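Local coordinates for putative adhesin (Bacteroides fragilis NCTC 9343, PDB 3PET), which is a putative lipoprotein adhesin, inferred to act in cell adhesion, whose chain is wound into a right-handed beta-helix, at residues Y16-F21 and T42-Y47; I32-S37 and I83-P88. All blocks are in the same frame, centred on the assembly; numbering follows the deposited sequence. Where two conformers were deposited one is given.

Contact 1. Residues Y16-F21 and T42-Y47; sequences YKVKEF and TDLQIY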
loop_
_atom_site.group_PDB
_atom_site.type_symbol
_atom_site.label_atom_id
_atom_site.label_comp_id
_atom_site.label_asym_id
_atom_site.label_seq_id
_atom_site.Cartn_x
_atom_site.Cartn_y
_atom_site.Cartn_z
ATOM N N TYR A 16 -1.661 23.928 -22.802
ATOM C CA TYR A 16 -0.698 23.266 -23.677
ATOM C C TYR A 16 -1.457 22.653 -24.844
ATOM O O TYR A 16 -2.277 21.728 -24.666
ATOM C CB TYR A 16 0.116 22.184 -22.926
ATOM C CG TYR A 16 0.710 22.615 -21.596
ATOM C CD1 TYR A 16 -0.087 22.741 -20.462
ATOM C CD2 TYR A 16 2.080 22.820 -21.453
ATOM C CE1 TYR A 16 0.450 23.128 -19.235
ATOM C CE2 TYR A 16 2.635 23.199 -20.222
ATOM C CZ TYR A 16 1.816 23.319 -19.106
ATOM O OH TYR A 16 2.319 23.690 -17.872
ATOM N N LYS A 17 -1.210 23.176 -26.036
ATOM C CA LYS A 17 -1.854 22.672 -27.247
ATOM C C LYS A 17 -1.057 21.459 -27.702
ATOM O O LYS A 17 -0.141 21.568 -28.515
ATOM C CB LYS A 17 -1.941 23.765 -28.326
ATOM N N VAL A 18 -1.342 20.323 -27.087
ATOM C CA VAL A 18 -0.647 19.062 -27.336
ATOM C C VAL A 18 -1.278 18.325 -28.527
ATOM O O VAL A 18 -2.445 18.552 -28.858
ATOM C CB VAL A 18 -0.665 18.186 -26.049
ATOM C CG1 VAL A 18 0.141 18.832 -24.935
ATOM C CG2 VAL A 18 -2.088 17.898 -25.568
ATOM N N LYS A 19 -0.502 17.426 -29.140
ATOM C CA LYS A 19 -0.954 16.523 -30.194
ATOM C C LYS A 19 -1.958 15.543 -29.584
ATOM O O LYS A 19 -1.926 15.335 -28.367
ATOM C CB LYS A 19 0.239 15.736 -30.769
ATOM C CG LYS A 19 1.096 16.498 -31.756
ATOM C CD LYS A 19 1.928 15.511 -32.562
ATOM C CE LYS A 19 3.137 16.140 -33.185
ATOM N NZ LYS A 19 4.123 15.103 -33.566
ATOM N N GLU A 20 -2.805 14.908 -30.403
ATOM C CA GLU A 20 -3.761 13.953 -29.846
ATOM C C GLU A 20 -3.024 12.715 -29.290
ATOM O O GLU A 20 -1.996 12.293 -29.819
ATOM C CB GLU A 20 -4.842 13.567 -30.855
ATOM C CG GLU A 20 -5.938 12.717 -30.215
ATOM C CD GLU A 20 -7.120 12.386 -31.100
ATOM O OE1 GLU A 20 -7.310 13.079 -32.122
ATOM O OE2 GLU A 20 -7.874 11.450 -30.758
ATOM N N PHE A 21 -3.535 12.198 -28.174
ATOM C CA PHE A 21 -3.018 11.041 -27.452
ATOM C C PHE A 21 -4.197 10.195 -27.002
ATOM O O PHE A 21 -5.320 10.714 -26.901
ATOM C CB PHE A 21 -2.163 11.503 -26.228
ATOM C CG PHE A 21 -2.915 12.407 -25.278
ATOM C CD1 PHE A 21 -3.758 11.875 -24.308
ATOM C CD2 PHE A 21 -2.854 13.793 -25.415
ATOM C CE1 PHE A 21 -4.513 12.714 -23.483
ATOM C CE2 PHE A 21 -3.608 14.628 -24.585
ATOM C CZ PHE A 21 -4.429 14.084 -23.631
ATOM N N THR A 42 -8.523 17.857 -28.243
ATOM C CA THR A 42 -7.476 17.395 -27.327
ATOM C C THR A 42 -6.957 18.631 -26.596
ATOM O O THR A 42 -6.686 19.640 -27.232
ATOM C CB THR A 42 -6.365 16.599 -28.041
ATOM O OG1 THR A 42 -6.959 15.435 -28.590
ATOM C CG2 THR A 42 -5.249 16.174 -27.100
ATOM N N ASP A 43 -6.867 18.573 -25.262
ATOM C CA ASP A 43 -6.396 19.729 -24.518
ATOM C C ASP A 43 -5.787 19.326 -23.180
ATOM O O ASP A 43 -6.127 18.293 -22.602
ATOM C CB ASP A 43 -7.541 20.753 -24.306
ATOM C CG ASP A 43 -7.044 22.113 -23.830
ATOM O OD1 ASP A 43 -6.078 22.654 -24.454
ATOM O OD2 ASP A 43 -7.527 22.581 -22.775
ATOM N N LEU A 44 -4.833 20.142 -22.728
ATOM C CA LEU A 44 -4.171 19.993 -21.452
ATOM C C LEU A 44 -4.078 21.340 -20.806
ATOM O O LEU A 44 -3.529 22.279 -21.402
ATOM C CB LEU A 44 -2.765 19.358 -21.589
ATOM C CG LEU A 44 -1.930 19.325 -20.291
ATOM C CD1 LEU A 44 -2.517 18.350 -19.249
ATOM C CD2 LEU A 44 -0.496 19.009 -20.581
ATOM N N GLN A 45 -4.637 21.443 -19.585
ATOM C CA GLN A 45 -4.547 22.659 -18.785
ATOM C C GLN A 45 -4.017 22.332 -17.432
ATOM O O GLN A 45 -4.420 21.330 -16.824
ATOM C CB GLN A 45 -5.886 23.397 -18.652
ATOM C CG GLN A 45 -6.517 23.726 -19.990
ATOM C CD GLN A 45 -7.696 24.638 -19.889
ATOM O OE1 GLN A 45 -8.432 24.670 -18.890
ATOM N NE2 GLN A 45 -7.913 25.379 -20.960
ATOM N N ILE A 46 -3.110 23.177 -16.948
ATOM C CA ILE A 46 -2.541 23.015 -15.610
ATOM C C ILE A 46 -2.780 24.316 -14.854
ATOM O O ILE A 46 -2.391 25.393 -15.308
ATOM C CB ILE A 46 -1.066 22.545 -15.596
ATOM C CG1 ILE A 46 -0.930 21.179 -16.367
ATOM C CG2 ILE A 46 -0.580 22.382 -14.127
ATOM C CD1 ILE A 46 0.480 20.662 -16.655
ATOM N N TYR A 47 -3.471 24.194 -13.720
ATOM C CA TYR A 47 -3.819 25.298 -12.837
ATOM C C TYR A 47 -2.997 25.245 -11.561
ATOM O O TYR A 47 -2.837 24.181 -10.971
ATOM C CB TYR A 47 -5.315 25.255 -12.497
ATOM C CG TYR A 47 -5.748 26.312 -11.502
ATOM C CD1 TYR A 47 -6.075 27.604 -11.921
ATOM C CD2 TYR A 47 -5.787 26.039 -10.136
ATOM C CE1 TYR A 47 -6.437 28.598 -11.007
ATOM C CE2 TYR A 47 -6.152 27.028 -9.210
ATOM C CZ TYR A 47 -6.490 28.303 -9.657
ATOM O OH TYR A 47 -6.871 29.308 -8.785
HETATM O O HOH W 1 -4.343 20.350 -28.544
HETATM O O HOH W 2 -8.214 15.800 -30.984
#

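Contact 2. Residues I32-S37 and I83-P88; sequences IYYTQS and ITITSP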
loop_
_atom_site.group_PDB
_atom_site.type_symbol
_atom_site.label_atom_id
_atom_site.label_comp_id
_atom_site.label_asym_id
_atom_site.label_seq_id
_atom_site.Cartn_x
_atom_site.Cartn_y
_atom_site.Cartn_z
ATOM N N ILE A 32 -5.536 14.942 -10.961
ATOM C CA ILE A 32 -5.803 14.909 -12.401
ATOM C C ILE A 32 -7.273 14.640 -12.661
ATOM O O ILE A 32 -7.842 13.706 -12.082
ATOM C CB ILE A 32 -4.910 13.863 -13.113
ATOM C CG1 ILE A 32 -3.410 14.240 -12.964
ATOM C CG2 ILE A 32 -5.339 13.676 -14.597
ATOM C CD1 ILE A 32 -2.417 13.131 -13.356
ATOM N N TYR A 33 -7.869 15.426 -13.580
ATOM C CA TYR A 33 -9.264 15.266 -13.970
ATOM C C TYR A 33 -9.297 15.042 -15.469
ATOM O O TYR A 33 -8.962 15.945 -16.239
ATOM C CB TYR A 33 -10.112 16.501 -13.549
ATOM C CG TYR A 33 -10.213 16.670 -12.047
ATOM C CD1 TYR A 33 -9.222 17.345 -11.329
ATOM C CD2 TYR A 33 -11.252 16.084 -11.329
ATOM C CE1 TYR A 33 -9.292 17.466 -9.937
ATOM C CE2 TYR A 33 -11.344 16.225 -9.943
ATOM C CZ TYR A 33 -10.356 16.900 -9.250
ATOM O OH TYR A 33 -10.472 17.019 -7.888
ATOM N N TYR A 34 -9.662 13.832 -15.885
ATOM C CA TYR A 34 -9.761 13.513 -17.300
ATOM C C TYR A 34 -11.232 13.598 -17.749
ATOM O O TYR A 34 -12.132 13.128 -17.049
ATOM C CB TYR A 34 -9.150 12.130 -17.632
ATOM C CG TYR A 34 -9.408 11.717 -19.066
ATOM C CD1 TYR A 34 -8.594 12.178 -20.105
ATOM C CD2 TYR A 34 -10.519 10.940 -19.401
ATOM C CE1 TYR A 34 -8.867 11.861 -21.436
ATOM C CE2 TYR A 34 -10.807 10.628 -20.731
ATOM C CZ TYR A 34 -9.981 11.094 -21.744
ATOM O OH TYR A 34 -10.279 10.804 -23.051
ATOM N N THR A 35 -11.448 14.189 -18.921
ATOM C CA THR A 35 -12.739 14.298 -19.581
ATOM C C THR A 35 -12.604 13.735 -20.993
ATOM O O THR A 35 -11.667 14.088 -21.709
ATOM C CB THR A 35 -13.234 15.770 -19.624
ATOM O OG1 THR A 35 -13.310 16.282 -18.293
ATOM C CG2 THR A 35 -14.627 15.906 -20.316
ATOM N N GLN A 36 -13.542 12.869 -21.398
ATOM C CA GLN A 36 -13.566 12.394 -22.770
ATOM C C GLN A 36 -14.287 13.473 -23.576
ATOM O O GLN A 36 -15.447 13.764 -23.283
ATOM C CB GLN A 36 -14.239 11.026 -22.872
ATOM C CG GLN A 36 -14.360 10.531 -24.322
ATOM C CD GLN A 36 -14.883 9.125 -24.405
ATOM O OE1 GLN A 36 -15.771 8.719 -23.647
ATOM N NE2 GLN A 36 -14.375 8.371 -25.372
ATOM N N SER A 37 -13.597 14.087 -24.548
ATOM C CA SER A 37 -14.207 15.165 -25.344
ATOM C C SER A 37 -15.307 14.629 -26.248
ATOM O O SER A 37 -15.265 13.469 -26.683
ATOM C CB SER A 37 -13.173 15.930 -26.164
ATOM O OG SER A 37 -12.561 15.126 -27.156
ATOM N N ILE A 83 -4.610 19.416 -12.636
ATOM C CA ILE A 83 -4.288 19.048 -14.010
ATOM C C ILE A 83 -5.581 18.593 -14.688
ATOM O O ILE A 83 -6.196 17.636 -14.243
ATOM C CB ILE A 83 -3.162 17.964 -14.046
ATOM C CG1 ILE A 83 -1.863 18.494 -13.374
ATOM C CG2 ILE A 83 -2.901 17.484 -15.495
ATOM C CD1 ILE A 83 -0.864 17.387 -12.858
ATOM N N THR A 84 -5.995 19.284 -15.755
ATOM C CA THR A 84 -7.218 18.996 -16.484
ATOM C C THR A 84 -6.818 18.486 -17.858
ATOM O O THR A 84 -6.119 19.172 -18.613
ATOM C CB THR A 84 -8.112 20.244 -16.490
ATOM O OG1 THR A 84 -8.530 20.458 -15.143
ATOM C CG2 THR A 84 -9.352 20.083 -17.364
ATOM N N ILE A 85 -7.236 17.247 -18.165
ATOM C CA ILE A 85 -6.876 16.584 -19.420
ATOM C C ILE A 85 -8.145 16.199 -20.205
ATOM O O ILE A 85 -9.123 15.728 -19.623
ATOM C CB ILE A 85 -5.997 15.327 -19.128
ATOM C CG1 ILE A 85 -4.813 15.635 -18.171
ATOM C CG2 ILE A 85 -5.498 14.672 -20.439
ATOM C CD1 ILE A 85 -3.852 14.396 -17.849
ATOM N N THR A 86 -8.127 16.409 -21.522
ATOM C CA THR A 86 -9.241 15.988 -22.358
ATOM C C THR A 86 -8.719 15.512 -23.695
ATOM O O THR A 86 -7.785 16.084 -24.258
ATOM C CB THR A 86 -10.400 17.025 -22.481
ATOM O OG1 THR A 86 -11.443 16.452 -23.287
ATOM C CG2 THR A 86 -9.985 18.339 -23.046
ATOM N N SER A 87 -9.338 14.434 -24.185
ATOM C CA SER A 87 -9.036 13.841 -25.479
ATOM C C SER A 87 -10.271 13.074 -25.991
ATOM O O SER A 87 -11.109 12.695 -25.174
ATOM C CB SER A 87 -7.821 12.921 -25.378
ATOM O OG SER A 87 -8.137 11.748 -24.640
ATOM N N PRO A 88 -10.402 12.815 -27.317
ATOM C CA PRO A 88 -11.564 12.046 -27.803
ATOM C C PRO A 88 -11.574 10.581 -27.316
ATOM O O PRO A 88 -12.651 10.004 -27.151
ATOM C CB PRO A 88 -11.410 12.120 -29.329
ATOM C CG PRO A 88 -10.598 13.375 -29.563
ATOM C CD PRO A 88 -9.578 13.282 -28.452
HETATM O O HOH W 3 -15.003 10.690 -28.285
#

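Contact 1. Residues Y16-F21 and T42-Y47
Tyr16 meets strand 43-47 through both its backbone and its ring. One direct hydrogen bond joins the segments, from Tyr16 N to Leu44 O at 2.9 Å, and it is almost perfectly straight, with 178° at the hydrogen. The same carbonyl oxygen also lies at the edge of the Tyr16 ring, near its plane, so a single acceptor is approached by the amide and by the ring's CD1 side.

The apolar contacts follow from this placement. With CG anti to its own carbonyl carbon (chi1 -48°), the Tyr16 ring is carried along the strand beside Leu44 and Ile46, crossing both side chains obliquely: CD1 lies 3.8 Å from Leu44 CD2, and CE1 lies 3.6 Å from Ile46 CD1. The phenol oxygen continues past that same methyl. Val18, just beyond the inverse gamma turn centred on Lys17, sets its CG2 against Leu44 CB and the methyl of Thr42.

This is the start of the right-handed beta-helix, where strand 11-16 runs antiparallel to 43-47 and the chain then leaves the strand through residues 17-21 toward strand 23-26. Val58 of strand 56-61 touches Tyr16, Val18 and Leu44 and so joins the same apolar cluster.

Thr42 divides its two branches between unlike surroundings. Its CG2, anti to the backbone N, reaches Phe21 CE2 at 3.4 Å, with Lys19 O also close, while OG1 lies 3.3 Å from Glu20 CG, whose extended chain crosses the threonine at about a right angle.

Two waters add polar links between the segments. One molecule donates to both Val18 O (2.6 Å) and Thr42 O, bridging the backbones where they have separated; another joins Thr42 OG1 to Glu20 OE1, the latter bond being weak.

Contact 2. Residues I32-S37 and I83-P88
Strands 32-36 and 83-87 run parallel, their axes 4.7 Å apart and inclined by 19°, in a register that pairs Ile32 with Ile83 and carries on to Gln36 with Ser87. The ladder is regular from Tyr33 N to Thr35 N, but the Ser87 N bond to Thr35 O is weak at 3.4 Å. Thr35 O gains a second donor in Thr86 OG1, 2.9 Å away and above the carbonyl plane.

On the face of Ile32, Tyr34 and Ile85, Ile32 and Ile83 lie side by side, and Ile32 CG2 packs 3.6 Å from Ile85 CD1. The Tyr34 ring turns its edge to Ile85 CG2, and Tyr34 OH donates to Ser87 OG at 2.8 Å; Ser87 OG is also bonded to Thr89 O. Gln36, extended from a CG anti to the backbone N (chi1 176°), gives NE2 to Pro88 O at 3.0 Å, nearly in its amide plane, while OE1 accepts from Thr108 N.

Strand 101-103 flanks 32-36, with His102 stacked on Tyr33, and strand 43-47 flanks 83-87. Ile24 of strand 23-26 and Leu65 and Leu67 of strand 64-69 meet the isoleucine face inside the coil.

Overall arrangement
Contacts 1 and 2 are successive steps across one wall of the beta-helix, their centres 9 Å apart. Strand 43-47 of contact 1 adjoins strand 82-87 of contact 2, and the probable hydrogen bonds Asp43 N to Thr86 O and Gln45 O to Thr84 N, both 2.8 Å, join them. At the lower-numbered end of 42-47, Pro88 CD packs 3.4 Å from Thr42 OG1. Strand 43-47 is antiparallel to both 11-16 and 82-87; from 82-87 to 31-36 the pairing becomes parallel, and it stays parallel along this wall. No active site is known here; the side chains of Tyr16 and Tyr33 each lie about 4 Å from a bound tetraethylene glycol, probably from the crystallisation liquor.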